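Local structure of NAD_Gly3P_dh, NAD-dependent glycerol-3-phosphate dehydrogenase (Streptosporangium roseum, 5OCM) at residues A56-P61 with A85-V90; V63-S68 with L89-S94; S136-A141 with A161-S166. The protein is an imine reductase that binds NADP+ and probably uses NADPH to reduce imines to amines. All coordinates share one frame; numbering follows the deposited sequence.

Overall arrangement
All three contacts belong to the nucleotide-binding half of the chain or its border. Contacts 1 and 2 touch, with centres 12 Å apart: helix 53-58 leads into strand 62-65, and both contacts use strand 88-91, sharing Leu-89 and Val-90. Contact 1 lies where these neighbouring parallel strands begin, and contact 2 follows them to their C-terminal ends, where NADP is bound. Contact 3 comes later in the chain, 14 Å from contact 2 and 18 Å from contact 1 between centres, touching neither. It lies by strands 131-136 and 155-160 of the same sheet, where the chain turns into the long helix 165-192 and leaves the Rossmann-type domain.

Contact 1 of 3, residues A56-P61 with A85-V90; sequences AAEASP and AGRVLV
Ala-57 meets Arg-87 through its backbone, with Ala-57 O 3.3 Å from Arg-87 CD, just where the aliphatic chain passes into the guanidinium group. The same carbonyl oxygen lies over one face of that group. Glu-58 comes next and covers the same face: its CA stands 3.6 Å above the guanidinium plane, over the centre. Its carboxylate is turned elsewhere, to a salt bridge with Arg-54, and Glu-58 OE2 stays 6.0 Å from Arg-87 NH2. The arginine thus lies against the C-terminal part of helix 53-58, where a positive charge is likely to be favoured by the carbonyl oxygens at the negative end of the helix dipole. This is the connection in a Rossmann-type domain where a helix hands over to the next parallel strand, 62-65, beside the start of strand 88-91. Ser-60 takes the guanidinium at its edge: Arg-87 NH1 donates to Ser-60 O at 2.8 Å. The oxygen lies close to the guanidinium plane, but the donor stands well above the plane of the carbonyl, 66° out of it. An extended chain from CG to NE carries the group this far, and NE is held by Val-83 O. With an alanine here, the Ser-60 carbonyl would probably lose its guanidinium donor and the space under the Ala-57 to Ser-60 backbone would be left poorly filled. The Ser-60 hydroxyl itself bonds to Thr-4 and Thr-7. At Pro-61 the main chains come together. Val-88 N gives an almost straight hydrogen bond to Pro-61 O, 3.0 Å long with 170° at the hydrogen, and Arg-87 CA leans on the same oxygen at 3.5 Å in a C-H...O contact.

Contact 2 of 3, residues V63-S68 with L89-S94; sequences VVVCVS and LVNLTS. With NAP (NADP nicotinamide-adenine-dinucleotide phosphate), chain G.
Val-65 pushes its CG1 into a hollow in the strand beside it, floored by Val-90 O and walled by Leu-89 CD1 and the amide of Asn-91. CG1 sits 3.6 Å from Val-90 O and 4.1 Å from Leu-89 CD1. It can reach there because it takes the place between the backbone N and the carbonyl carbon (chi1 41°), leaving CG2 turned toward Thr-93. On the opposite face of the sheet, Val-64 and Val-90 lie side by side, and Val-64 CG1 slants against Leu-92 CD1 at 3.8 Å. Between the two faces the strands run parallel, 19° apart, tied by Val-90 N to Val-63 O, Val-65 N to Val-90 O and Leu-92 N to Val-65 O.

Beyond the strands, Thr-93 wedges in beside Val-67. Its OG1 receives Val-67 N at 3.1 Å and donates to Asn-91 OD1, which also accepts Thr-93 N in an Asx turn. CG2 tucks against Val-67 O, 3.2 Å away. This end grips the nicotinamide ribose of NADP: Ser-94 N donates to its O3D, Ser-94 OG pairs with its O2D at 2.6 Å, and Ser-68 O stands 2.7 Å from O3D.

Helix 70-77 packs on Leu-89, Val-67 and Thr-93, completing the beta-alpha-beta unit, while helix 13-24 covers Cys-66 and Leu-92; strands 6-9 and 113-120 flank the pair, bonded to Val-64 and Leu-89.

Contact 3 of 3, residues S136-A141 with A161-S166; sequences SGPEAA and ADHGLS
Gly-137 lies over one face of the His-163 ring, at a corner of the Rossmann-type sheet where strand 131-136 gives way to helix 139-149 and the chain, after strand 155-160, turns into helix 165-192. Those two strands and the helix between them form a beta-alpha-beta crossover, and this contact joins the loop leaving its first strand to the loop leaving its second. The meeting is a CH-pi contact: Gly-137 CA is 3.8 Å from the ring centroid, 25° off the normal and displaced toward the CD2 and NE2 side. The approach is close enough that a CB at Gly-137 would clash with His-163 NE2 and Pro-138 CD. The imidazole is laid over the loop with CG anti to the carbonyl carbon (chi1 -70°), and its NE2 is bonded to Tyr-114 O, which holds the ring's rotation. Pro-138, at the N-cap of helix 139-149, sets CD obliquely against the ring, 3.7 Å from NE2.

Next to this the backbones meet: Ala-161 CA points its hydrogen almost straight at Gly-137 O, 3.4 Å away. Ser-136 points its side chain at the second segment, with CB 3.2 Å from Asp-162 O. Its OG donates to Ser-166 OG at 2.7 Å, and Ser-166 OG in turn is bonded to Asp-116 O, so two hydroxyls in series link the end of strand 131-136 and the first turn of helix 165-192 to the Asp-116 carbonyl of strand 113-120. Asp-162 opens a type I turn into the long helix, with its carboxylate also salt-bridged to Arg-101. Within that turn Gly-164 N caps onto Asp-162 OD1 at 2.9 Å, coming from above the carboxylate plane.

Contact 1 of 3, residues A56-P61 with A85-V90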
ATOM      1  N   ALA A  56      -5.380  33.776  21.954  1.00 13.84           N
ATOM      2  CA  ALA A  56      -4.449  33.106  21.055  1.00 14.14           C
ATOM      3  C   ALA A  56      -4.634  33.574  19.618  1.00 14.87           C
ATOM      4  O   ALA A  56      -3.664  33.916  18.919  1.00 17.70           O
ATOM      5  CB  ALA A  56      -4.610  31.630  21.184  1.00 11.86           C
ATOM      6  N   ALA A  57      -5.896  33.667  19.189  1.00 15.79           N
ATOM      7  CA  ALA A  57      -6.218  34.095  17.856  1.00 18.42           C
ATOM      8  C   ALA A  57      -5.765  35.537  17.594  1.00 20.44           C
ATOM      9  O   ALA A  57      -5.235  35.833  16.512  1.00 22.20           O
ATOM     10  CB  ALA A  57      -7.696  33.932  17.568  1.00 17.47           C
ATOM     11  N   GLU A  58      -5.883  36.375  18.625  1.00 20.40           N
ATOM     12  CA  GLU A  58      -5.529  37.784  18.495  1.00 22.60           C
ATOM     13  C   GLU A  58      -4.042  38.012  18.372  1.00 22.61           C
ATOM     14  O   GLU A  58      -3.639  39.079  17.950  1.00 21.82           O
ATOM     15  CB  GLU A  58      -6.005  38.616  19.735  1.00 26.68           C
ATOM     16  CG  GLU A  58      -7.454  38.970  19.732  1.00 34.77           C
ATOM     17  CD  GLU A  58      -7.902  39.736  20.973  1.00 43.82           C
ATOM     18  OE1 GLU A  58      -7.278  39.664  22.073  1.00 44.14           O
ATOM     19  OE2 GLU A  58      -8.937  40.401  20.811  1.00 44.46           O
ATOM     20  N   ALA A  59      -3.216  37.022  18.737  1.00 17.57           N
ATOM     21  CA  ALA A  59      -1.763  37.216  18.814  1.00 21.09           C
ATOM     22  C   ALA A  59      -1.036  37.169  17.472  1.00 19.02           C
ATOM     23  O   ALA A  59       0.083  37.702  17.371  1.00 19.23           O
ATOM     24  CB  ALA A  59      -1.189  36.192  19.745  1.00 23.32           C
ATOM     25  N   SER A  60      -1.641  36.542  16.451  1.00 15.87           N
ATOM     26  CA  SER A  60      -0.914  36.252  15.225  1.00 17.79           C
ATOM     27  C   SER A  60      -1.692  36.558  13.956  1.00 17.56           C
ATOM     28  O   SER A  60      -2.914  36.457  13.948  1.00 18.23           O
ATOM     29  CB  SER A  60      -0.516  34.742  15.160  1.00 16.33           C
ATOM     30  OG  SER A  60       0.056  34.300  16.400  1.00 17.70           O
ATOM     31  N   PRO A  61      -0.992  36.818  12.852  1.00 18.49           N
ATOM     32  CA  PRO A  61      -1.687  36.982  11.563  1.00 19.03           C
ATOM     33  C   PRO A  61      -2.066  35.672  10.884  1.00 17.20           C
ATOM     34  O   PRO A  61      -2.801  35.719   9.889  1.00 17.60           O
ATOM     35  CB  PRO A  61      -0.644  37.696  10.690  1.00 21.12           C
ATOM     36  CG  PRO A  61       0.663  37.317  11.283  1.00 22.15           C
ATOM     37  CD  PRO A  61       0.433  37.177  12.756  1.00 21.19           C
ATOM     38  N   ALA A  85     -10.929  38.555  11.731  1.00 31.04           N
ATOM     39  CA  ALA A  85     -10.743  39.695  10.815  1.00 32.44           C
ATOM     40  C   ALA A  85      -9.313  40.092  10.571  1.00 27.31           C
ATOM     41  O   ALA A  85      -8.525  40.388  11.493  1.00 30.69           O
ATOM     42  CB  ALA A  85     -11.542  40.935  11.310  1.00 38.01           C
ATOM     43  N   GLY A  86      -8.915  40.033   9.289  1.00 30.43           N
ATOM     44  CA  GLY A  86      -7.579  40.418   8.836  1.00 30.33           C
ATOM     45  C   GLY A  86      -6.559  39.303   8.971  1.00 31.21           C
ATOM     46  O   GLY A  86      -5.368  39.571   8.763  1.00 33.67           O
ATOM     47  N   ARG A  87      -6.966  38.130   9.476  1.00 24.19           N
ATOM     48  CA  ARG A  87      -6.034  37.032   9.748  1.00 22.74           C
ATOM     49  C   ARG A  87      -6.345  35.918   8.774  1.00 18.75           C
ATOM     50  O   ARG A  87      -7.372  35.861   8.172  1.00 18.83           O
ATOM     51  CB  ARG A  87      -6.153  36.506  11.180  1.00 21.73           C
ATOM     52  CG  ARG A  87      -5.982  37.604  12.224  1.00 22.98           C
ATOM     53  CD  ARG A  87      -6.241  37.118  13.642  1.00 22.52           C
ATOM     54  NE  ARG A  87      -6.454  38.275  14.481  1.00 23.42           N
ATOM     55  CZ  ARG A  87      -5.509  39.038  15.002  1.00 25.15           C
ATOM     56  NH1 ARG A  87      -4.243  38.773  14.859  1.00 23.34           N
ATOM     57  NH2 ARG A  87      -5.873  40.115  15.692  1.00 27.24           N
ATOM     58  N   VAL A  88      -5.367  35.035   8.567  1.00 16.26           N
ATOM     59  CA  VAL A  88      -5.557  33.907   7.685  1.00 15.99           C
ATOM     60  C   VAL A  88      -5.742  32.680   8.567  1.00 16.73           C
ATOM     61  O   VAL A  88      -4.914  32.418   9.427  1.00 14.97           O
ATOM     62  CB  VAL A  88      -4.418  33.768   6.695  1.00 18.29           C
ATOM     63  CG1 VAL A  88      -4.511  32.448   5.945  1.00 18.44           C
ATOM     64  CG2 VAL A  88      -4.370  35.018   5.782  1.00 19.78           C
ATOM     65  N   LEU A  89      -6.861  32.005   8.379  1.00 13.73           N
ATOM     66  CA  LEU A  89      -7.232  30.864   9.169  1.00 14.83           C
ATOM     67  C   LEU A  89      -6.900  29.617   8.350  1.00 15.40           C
ATOM     68  O   LEU A  89      -7.307  29.520   7.178  1.00 14.00           O
ATOM     69  CB  LEU A  89      -8.719  30.900   9.459  1.00 16.09           C
ATOM     70  CG  LEU A  89      -9.353  29.706  10.122  1.00 15.66           C
ATOM     71  CD1 LEU A  89      -8.767  29.483  11.493  1.00 14.92           C
ATOM     72  CD2 LEU A  89     -10.880  29.851  10.177  1.00 17.90           C
ATOM     73  N   VAL A  90      -6.193  28.672   8.972  1.00 13.15           N
ATOM     74  CA  VAL A  90      -5.767  27.439   8.324  1.00 14.03           C
ATOM     75  C   VAL A  90      -6.315  26.283   9.152  1.00 16.62           C
ATOM     76  O   VAL A  90      -6.002  26.167  10.347  1.00 16.83           O
ATOM     77  CB  VAL A  90      -4.233  27.326   8.273  1.00 14.04           C
ATOM     78  CG1 VAL A  90      -3.784  25.967   7.693  1.00 13.76           C
ATOM     79  CG2 VAL A  90      -3.619  28.516   7.504  1.00 15.19           C
TER

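Contact 2 of 3, residues V63-S68 with L89-S94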
ATOM      1  N   VAL A  63      -3.448  31.739  11.858  1.00 14.57           N
ATOM      2  CA  VAL A  63      -4.042  30.956  12.923  1.00 13.88           C
ATOM      3  C   VAL A  63      -4.365  29.569  12.382  1.00 15.85           C
ATOM      4  O   VAL A  63      -5.135  29.415  11.436  1.00 14.13           O
ATOM      5  CB  VAL A  63      -5.342  31.569  13.447  1.00 14.46           C
ATOM      6  CG1 VAL A  63      -5.938  30.705  14.587  1.00 14.51           C
ATOM      7  CG2 VAL A  63      -5.109  32.999  13.900  1.00 16.13           C
ATOM      8  N   VAL A  64      -3.759  28.570  13.005  1.00 14.72           N
ATOM      9  CA  VAL A  64      -3.852  27.174  12.548  1.00 13.08           C
ATOM     10  C   VAL A  64      -4.705  26.420  13.590  1.00 15.90           C
ATOM     11  O   VAL A  64      -4.408  26.483  14.784  1.00 13.96           O
ATOM     12  CB  VAL A  64      -2.486  26.544  12.488  1.00 13.72           C
ATOM     13  CG1 VAL A  64      -2.576  25.057  12.093  1.00 16.69           C
ATOM     14  CG2 VAL A  64      -1.642  27.310  11.474  1.00 14.70           C
ATOM     15  N   VAL A  65      -5.727  25.677  13.135  1.00 13.60           N
ATOM     16  CA  VAL A  65      -6.526  24.899  14.049  1.00 15.12           C
ATOM     17  C   VAL A  65      -6.342  23.422  13.734  1.00 15.95           C
ATOM     18  O   VAL A  65      -6.457  23.012  12.554  1.00 14.84           O
ATOM     19  CB  VAL A  65      -8.034  25.298  14.074  1.00 18.89           C
ATOM     20  CG1 VAL A  65      -8.622  25.578  12.770  1.00 23.73           C
ATOM     21  CG2 VAL A  65      -8.872  24.376  14.926  1.00 19.61           C
ATOM     22  N   CYS A  66      -6.172  22.622  14.780  1.00 13.76           N
ATOM     23  CA  CYS A  66      -6.014  21.159  14.615  1.00 14.84           C
ATOM     24  C   CYS A  66      -6.638  20.479  15.808  1.00 15.20           C
ATOM     25  O   CYS A  66      -5.986  20.205  16.797  1.00 15.96           O
ATOM     26  CB  CYS A  66      -4.578  20.796  14.420  1.00 16.32           C
ATOM     27  SG  CYS A  66      -4.366  19.027  14.017  1.00 17.95           S
ATOM     28  N   VAL A  67      -7.966  20.315  15.731  1.00 14.22           N
ATOM     29  CA  VAL A  67      -8.752  19.680  16.804  1.00 14.86           C
ATOM     30  C   VAL A  67      -9.337  18.371  16.280  1.00 14.63           C
ATOM     31  O   VAL A  67      -8.925  17.882  15.209  1.00 16.55           O
ATOM     32  CB  VAL A  67      -9.783  20.643  17.435  1.00 14.19           C
ATOM     33  CG1 VAL A  67      -9.044  21.764  18.157  1.00 14.51           C
ATOM     34  CG2 VAL A  67     -10.772  21.183  16.378  1.00 14.66           C
ATOM     35  N   SER A  68     -10.230  17.731  17.026  1.00 15.91           N
ATOM     36  CA  SER A  68     -10.639  16.370  16.663  1.00 16.24           C
ATOM     37  C   SER A  68     -11.470  16.330  15.347  1.00 16.24           C
ATOM     38  O   SER A  68     -11.102  15.645  14.407  1.00 17.09           O
ATOM     39  CB  SER A  68     -11.415  15.743  17.837  1.00 17.27           C
ATOM     40  OG  SER A  68     -12.503  16.646  18.135  1.00 17.72           O
ATOM     41  N   LEU A  89      -6.861  32.005   8.379  1.00 13.73           N
ATOM     42  CA  LEU A  89      -7.232  30.864   9.169  1.00 14.83           C
ATOM     43  C   LEU A  89      -6.900  29.617   8.350  1.00 15.40           C
ATOM     44  O   LEU A  89      -7.307  29.520   7.178  1.00 14.00           O
ATOM     45  CB  LEU A  89      -8.719  30.900   9.459  1.00 16.09           C
ATOM     46  CG  LEU A  89      -9.353  29.706  10.122  1.00 15.66           C
ATOM     47  CD1 LEU A  89      -8.767  29.483  11.493  1.00 14.92           C
ATOM     48  CD2 LEU A  89     -10.880  29.851  10.177  1.00 17.90           C
ATOM     49  N   VAL A  90      -6.193  28.672   8.972  1.00 13.15           N
ATOM     50  CA  VAL A  90      -5.767  27.439   8.324  1.00 14.03           C
ATOM     51  C   VAL A  90      -6.315  26.283   9.152  1.00 16.62           C
ATOM     52  O   VAL A  90      -6.002  26.167  10.347  1.00 16.83           O
ATOM     53  CB  VAL A  90      -4.233  27.326   8.273  1.00 14.04           C
ATOM     54  CG1 VAL A  90      -3.784  25.967   7.693  1.00 13.76           C
ATOM     55  CG2 VAL A  90      -3.619  28.516   7.504  1.00 15.19           C
ATOM     56  N   ASN A  91      -7.177  25.457   8.558  1.00 13.82           N
ATOM     57  CA  ASN A  91      -7.815  24.368   9.282  1.00 14.68           C
ATOM     58  C   ASN A  91      -7.240  23.051   8.828  1.00 15.93           C
ATOM     59  O   ASN A  91      -7.364  22.695   7.660  1.00 16.40           O
ATOM     60  CB  ASN A  91      -9.313  24.417   9.033  1.00 15.10           C
ATOM     61  CG  ASN A  91     -10.086  23.345   9.802  1.00 15.67           C
ATOM     62  OD1 ASN A  91      -9.549  22.670  10.698  1.00 17.09           O
ATOM     63  ND2 ASN A  91     -11.406  23.288   9.516  1.00 17.44           N
ATOM     64  N   LEU A  92      -6.554  22.381   9.736  1.00 14.18           N
ATOM     65  CA  LEU A  92      -5.893  21.092   9.484  1.00 14.92           C
ATOM     66  C   LEU A  92      -6.617  19.940  10.186  1.00 17.10           C
ATOM     67  O   LEU A  92      -6.096  18.802  10.316  1.00 15.11           O
ATOM     68  CB  LEU A  92      -4.417  21.156   9.902  1.00 15.70           C
ATOM     69  CG  LEU A  92      -3.551  22.187   9.156  1.00 14.85           C
ATOM     70  CD1 LEU A  92      -2.105  22.157   9.629  1.00 16.28           C
ATOM     71  CD2 LEU A  92      -3.673  22.005   7.657  1.00 16.83           C
ATOM     72  N   THR A  93      -7.839  20.207  10.665  1.00 14.05           N
ATOM     73  CA  THR A  93      -8.658  19.164  11.288  1.00 15.32           C
ATOM     74  C   THR A  93      -9.211  18.203  10.216  1.00 14.41           C
ATOM     75  O   THR A  93      -9.641  18.654   9.183  1.00 14.85           O
ATOM     76  CB  THR A  93      -9.827  19.841  12.045  1.00 16.03           C
ATOM     77  OG1 THR A  93      -9.253  20.773  12.992  1.00 16.82           O
ATOM     78  CG2 THR A  93     -10.686  18.855  12.746  1.00 14.89           C
ATOM     79  N   SER A  94      -9.236  16.903  10.486  1.00 14.85           N
ATOM     80  CA  SER A  94      -9.855  15.931   9.574  1.00 13.93           C
ATOM     81  C   SER A  94     -11.354  16.181   9.391  1.00 14.77           C
ATOM     82  O   SER A  94     -12.035  16.656  10.282  1.00 13.99           O
ATOM     83  CB  SER A  94      -9.620  14.503  10.041  1.00 13.38           C
ATOM     84  OG  SER A  94      -8.274  14.274  10.274  1.00 12.48           O
TER
HETATM   85  PA  NAP G 301      -6.022  14.192  19.763  1.00 17.36           P
HETATM   86  O1A NAP G 301      -4.694  13.823  20.422  1.00 15.58           O
HETATM   87  O2A NAP G 301      -7.085  13.296  20.209  1.00 16.42           O
HETATM   88  O5B NAP G 301      -6.428  15.754  20.018  1.00 15.99           O
HETATM   89  C5B NAP G 301      -7.781  16.170  19.859  1.00 14.86           C
HETATM   90  C4B NAP G 301      -7.707  17.661  20.083  1.00 14.19           C
HETATM   91  O4B NAP G 301      -8.944  18.293  19.804  1.00 15.15           O
HETATM   92  C3B NAP G 301      -7.299  18.082  21.531  1.00 15.66           C
HETATM   93  O3B NAP G 301      -6.443  19.248  21.519  1.00 15.10           O
HETATM   94  C2B NAP G 301      -8.678  18.415  22.136  1.00 16.06           C
HETATM   95  O2B NAP G 301      -8.635  19.234  23.319  1.00 18.70           O
HETATM   96  C1B NAP G 301      -9.340  19.077  20.959  1.00 15.43           C
HETATM   97  N9A NAP G 301     -10.786  19.140  21.057  1.00 15.99           N
HETATM   98  C8A NAP G 301     -11.680  18.151  20.965  1.00 16.08           C
HETATM   99  N7A NAP G 301     -12.918  18.603  21.095  1.00 16.12           N
HETATM  100  C5A NAP G 301     -12.810  19.933  21.285  1.00 16.47           C
HETATM  101  C6A NAP G 301     -13.740  21.029  21.486  1.00 18.17           C
HETATM  102  N6A NAP G 301     -15.106  20.776  21.518  1.00 20.38           N
HETATM  103  N1A NAP G 301     -13.242  22.259  21.736  1.00 17.31           N
HETATM  104  C2A NAP G 301     -11.916  22.520  21.714  1.00 18.46           C
HETATM  105  N3A NAP G 301     -10.984  21.568  21.504  1.00 15.39           N
HETATM  106  C4A NAP G 301     -11.410  20.300  21.283  1.00 17.09           C
HETATM  107  O3  NAP G 301      -6.030  14.087  18.187  1.00 16.02           O
HETATM  108  PN  NAP G 301      -4.718  14.368  17.238  1.00 15.68           P
HETATM  109  O1N NAP G 301      -4.068  13.081  16.927  1.00 15.84           O
HETATM  110  O2N NAP G 301      -3.995  15.651  17.680  1.00 14.81           O
HETATM  111  O5D NAP G 301      -5.617  14.685  15.934  1.00 14.92           O
HETATM  112  C5D NAP G 301      -6.085  16.022  15.737  1.00 16.13           C
HETATM  113  C4D NAP G 301      -6.563  16.112  14.303  1.00 13.98           C
HETATM  114  O4D NAP G 301      -5.400  15.855  13.407  1.00 13.59           O
HETATM  115  C3D NAP G 301      -7.695  15.102  14.023  1.00 14.34           C
HETATM  116  O3D NAP G 301      -8.672  15.666  13.129  1.00 12.90           O
HETATM  117  C2D NAP G 301      -6.897  13.981  13.336  1.00 13.48           C
HETATM  118  O2D NAP G 301      -7.648  13.104  12.481  1.00 13.78           O
HETATM  119  C1D NAP G 301      -5.828  14.810  12.576  1.00 13.16           C
HETATM  120  N1N NAP G 301      -4.645  14.049  12.229  1.00 13.01           N
HETATM  121  C2N NAP G 301      -3.934  13.436  13.154  1.00 15.24           C
HETATM  122  C3N NAP G 301      -2.803  12.673  12.807  1.00 15.03           C
HETATM  123  C7N NAP G 301      -2.005  11.899  13.787  1.00 15.38           C
HETATM  124  O7N NAP G 301      -1.128  11.160  13.291  1.00 15.79           O
HETATM  125  N7N NAP G 301      -2.242  11.995  15.066  1.00 17.63           N
HETATM  126  C4N NAP G 301      -2.396  12.622  11.464  1.00 14.92           C
HETATM  127  C5N NAP G 301      -3.115  13.375  10.541  1.00 15.49           C
HETATM  128  C6N NAP G 301      -4.231  14.074  10.968  1.00 15.19           C
HETATM  129  P2B NAP G 301      -8.438  18.540  24.753  1.00 20.18           P
HETATM  130  O1X NAP G 301      -6.969  18.304  24.883  1.00 16.26           O
HETATM  131  O2X NAP G 301      -9.062  19.581  25.618  1.00 20.16           O
HETATM  132  O3X NAP G 301      -9.381  17.335  24.738  1.00 16.57           O

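Contact 3 of 3, residues S136-A141 with A161-S166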
ATOM      1  N   SER A 136      -6.057  23.649   0.168  1.00 13.23           N
ATOM      2  CA  SER A 136      -6.988  24.185  -0.801  1.00 13.29           C
ATOM      3  C   SER A 136      -7.546  25.467  -0.329  1.00 13.48           C
ATOM      4  O   SER A 136      -7.630  25.738   0.889  1.00 14.76           O
ATOM      5  CB  SER A 136      -8.182  23.229  -0.991  1.00 15.89           C
ATOM      6  OG  SER A 136      -7.726  21.954  -1.260  1.00 20.91           O
ATOM      7  N   GLY A 137      -7.958  26.284  -1.294  1.00 13.14           N
ATOM      8  CA  GLY A 137      -8.486  27.642  -0.996  1.00 15.28           C
ATOM      9  C   GLY A 137      -7.839  28.610  -1.959  1.00 15.26           C
ATOM     10  O   GLY A 137      -7.308  28.205  -2.993  1.00 13.83           O
ATOM     11  N   PRO A 138      -7.891  29.900  -1.645  1.00 16.67           N
ATOM     12  CA  PRO A 138      -7.358  30.898  -2.630  1.00 16.95           C
ATOM     13  C   PRO A 138      -5.894  30.778  -2.838  1.00 18.13           C
ATOM     14  O   PRO A 138      -5.110  30.731  -1.863  1.00 18.23           O
ATOM     15  CB  PRO A 138      -7.714  32.255  -2.022  1.00 17.76           C
ATOM     16  CG  PRO A 138      -8.437  31.980  -0.766  1.00 19.08           C
ATOM     17  CD  PRO A 138      -8.542  30.527  -0.472  1.00 18.13           C
ATOM     18  N   GLU A 139      -5.482  30.690  -4.095  1.00 17.80           N
ATOM     19  CA  GLU A 139      -4.060  30.475  -4.397  1.00 19.52           C
ATOM     20  C   GLU A 139      -3.195  31.587  -3.855  1.00 19.39           C
ATOM     21  O   GLU A 139      -2.099  31.343  -3.375  1.00 18.26           O
ATOM     22  CB  GLU A 139      -3.858  30.322  -5.905  1.00 22.43           C
ATOM     23  CG  GLU A 139      -2.454  29.915  -6.231  1.00 25.30           C
ATOM     24  CD  GLU A 139      -2.271  29.408  -7.673  1.00 33.07           C
ATOM     25  OE1 GLU A 139      -3.016  29.901  -8.559  1.00 33.25           O
ATOM     26  OE2 GLU A 139      -1.347  28.570  -7.911  1.00 35.02           O
ATOM     27  N   ALA A 140      -3.693  32.816  -3.890  1.00 18.42           N
ATOM     28  CA  ALA A 140      -2.885  33.947  -3.412  1.00 20.39           C
ATOM     29  C   ALA A 140      -2.595  33.837  -1.937  1.00 17.70           C
ATOM     30  O   ALA A 140      -1.500  34.188  -1.507  1.00 17.54           O
ATOM     31  CB  ALA A 140      -3.622  35.239  -3.687  1.00 21.68           C
ATOM     32  N   ALA A 141      -3.557  33.349  -1.139  1.00 16.62           N
ATOM     33  CA  ALA A 141      -3.310  33.148   0.300  1.00 17.25           C
ATOM     34  C   ALA A 141      -2.320  32.025   0.550  1.00 15.74           C
ATOM     35  O   ALA A 141      -1.458  32.152   1.412  1.00 15.59           O
ATOM     36  CB  ALA A 141      -4.616  32.925   1.019  1.00 18.95           C
ATOM     37  N   ALA A 161      -8.521  25.739  -5.816  1.00 16.55           N
ATOM     38  CA  ALA A 161      -9.398  26.726  -5.164  1.00 17.46           C
ATOM     39  C   ALA A 161     -10.563  26.201  -4.339  1.00 16.43           C
ATOM     40  O   ALA A 161     -10.994  26.834  -3.386  1.00 15.53           O
ATOM     41  CB  ALA A 161      -9.939  27.666  -6.270  1.00 19.24           C
ATOM     42  N   ASP A 162     -11.119  25.047  -4.721  1.00 17.70           N
ATOM     43  CA  ASP A 162     -12.179  24.448  -3.943  1.00 15.86           C
ATOM     44  C   ASP A 162     -11.685  23.927  -2.615  1.00 15.58           C
ATOM     45  O   ASP A 162     -10.958  22.931  -2.561  1.00 13.27           O
ATOM     46  CB  ASP A 162     -12.866  23.305  -4.764  1.00 15.78           C
ATOM     47  CG  ASP A 162     -13.787  22.411  -3.927  1.00 15.24           C
ATOM     48  OD1 ASP A 162     -14.401  22.817  -2.904  1.00 13.79           O
ATOM     49  OD2 ASP A 162     -13.910  21.231  -4.329  1.00 17.09           O
ATOM     50  N   HIS A 163     -12.156  24.527  -1.531  1.00 17.33           N
ATOM     51  CA  HIS A 163     -11.745  24.170  -0.168  1.00 16.99           C
ATOM     52  C   HIS A 163     -11.976  22.709   0.159  1.00 18.19           C
ATOM     53  O   HIS A 163     -11.232  22.148   0.937  1.00 21.11           O
ATOM     54  CB  HIS A 163     -12.471  25.033   0.839  1.00 18.79           C
ATOM     55  CG  HIS A 163     -12.042  26.470   0.832  1.00 18.45           C
ATOM     56  ND1 HIS A 163     -12.678  27.431   0.078  1.00 17.19           N
ATOM     57  CD2 HIS A 163     -11.056  27.102   1.501  1.00 16.67           C
ATOM     58  CE1 HIS A 163     -12.128  28.602   0.302  1.00 17.75           C
ATOM     59  NE2 HIS A 163     -11.111  28.422   1.145  1.00 18.10           N
ATOM     60  N   GLY A 164     -13.007  22.075  -0.423  1.00 15.95           N
ATOM     61  CA  GLY A 164     -13.274  20.659  -0.206  1.00 16.07           C
ATOM     62  C   GLY A 164     -12.311  19.690  -0.775  1.00 16.61           C
ATOM     63  O   GLY A 164     -12.328  18.501  -0.424  1.00 17.90           O
ATOM     64  N   LEU A 165     -11.409  20.111  -1.652  1.00 17.34           N
ATOM     65  CA  LEU A 165     -10.483  19.144  -2.332  1.00 16.24           C
ATOM     66  C   LEU A 165      -9.578  18.501  -1.344  1.00 16.22           C
ATOM     67  O   LEU A 165      -9.266  17.313  -1.495  1.00 13.96           O
ATOM     68  CB  LEU A 165      -9.619  19.852  -3.375  1.00 18.24           C
ATOM     69  CG  LEU A 165     -10.264  20.069  -4.744  1.00 22.39           C
ATOM     70  CD1 LEU A 165      -9.346  21.023  -5.553  1.00 25.16           C
ATOM     71  CD2 LEU A 165     -10.529  18.740  -5.437  1.00 25.32           C
ATOM     72  N   SER A 166      -9.064  19.260  -0.346  1.00 14.72           N
ATOM     73  CA  SER A 166      -8.142  18.714   0.613  1.00 14.78           C
ATOM     74  C   SER A 166      -8.721  17.486   1.316  1.00 15.30           C
ATOM     75  O   SER A 166      -8.040  16.437   1.446  1.00 13.03           O
ATOM     76  CB  SER A 166      -7.706  19.783   1.628  1.00 16.81           C
ATOM     77  OG  SER A 166      -6.883  20.735   0.985  1.00 18.11           O
TER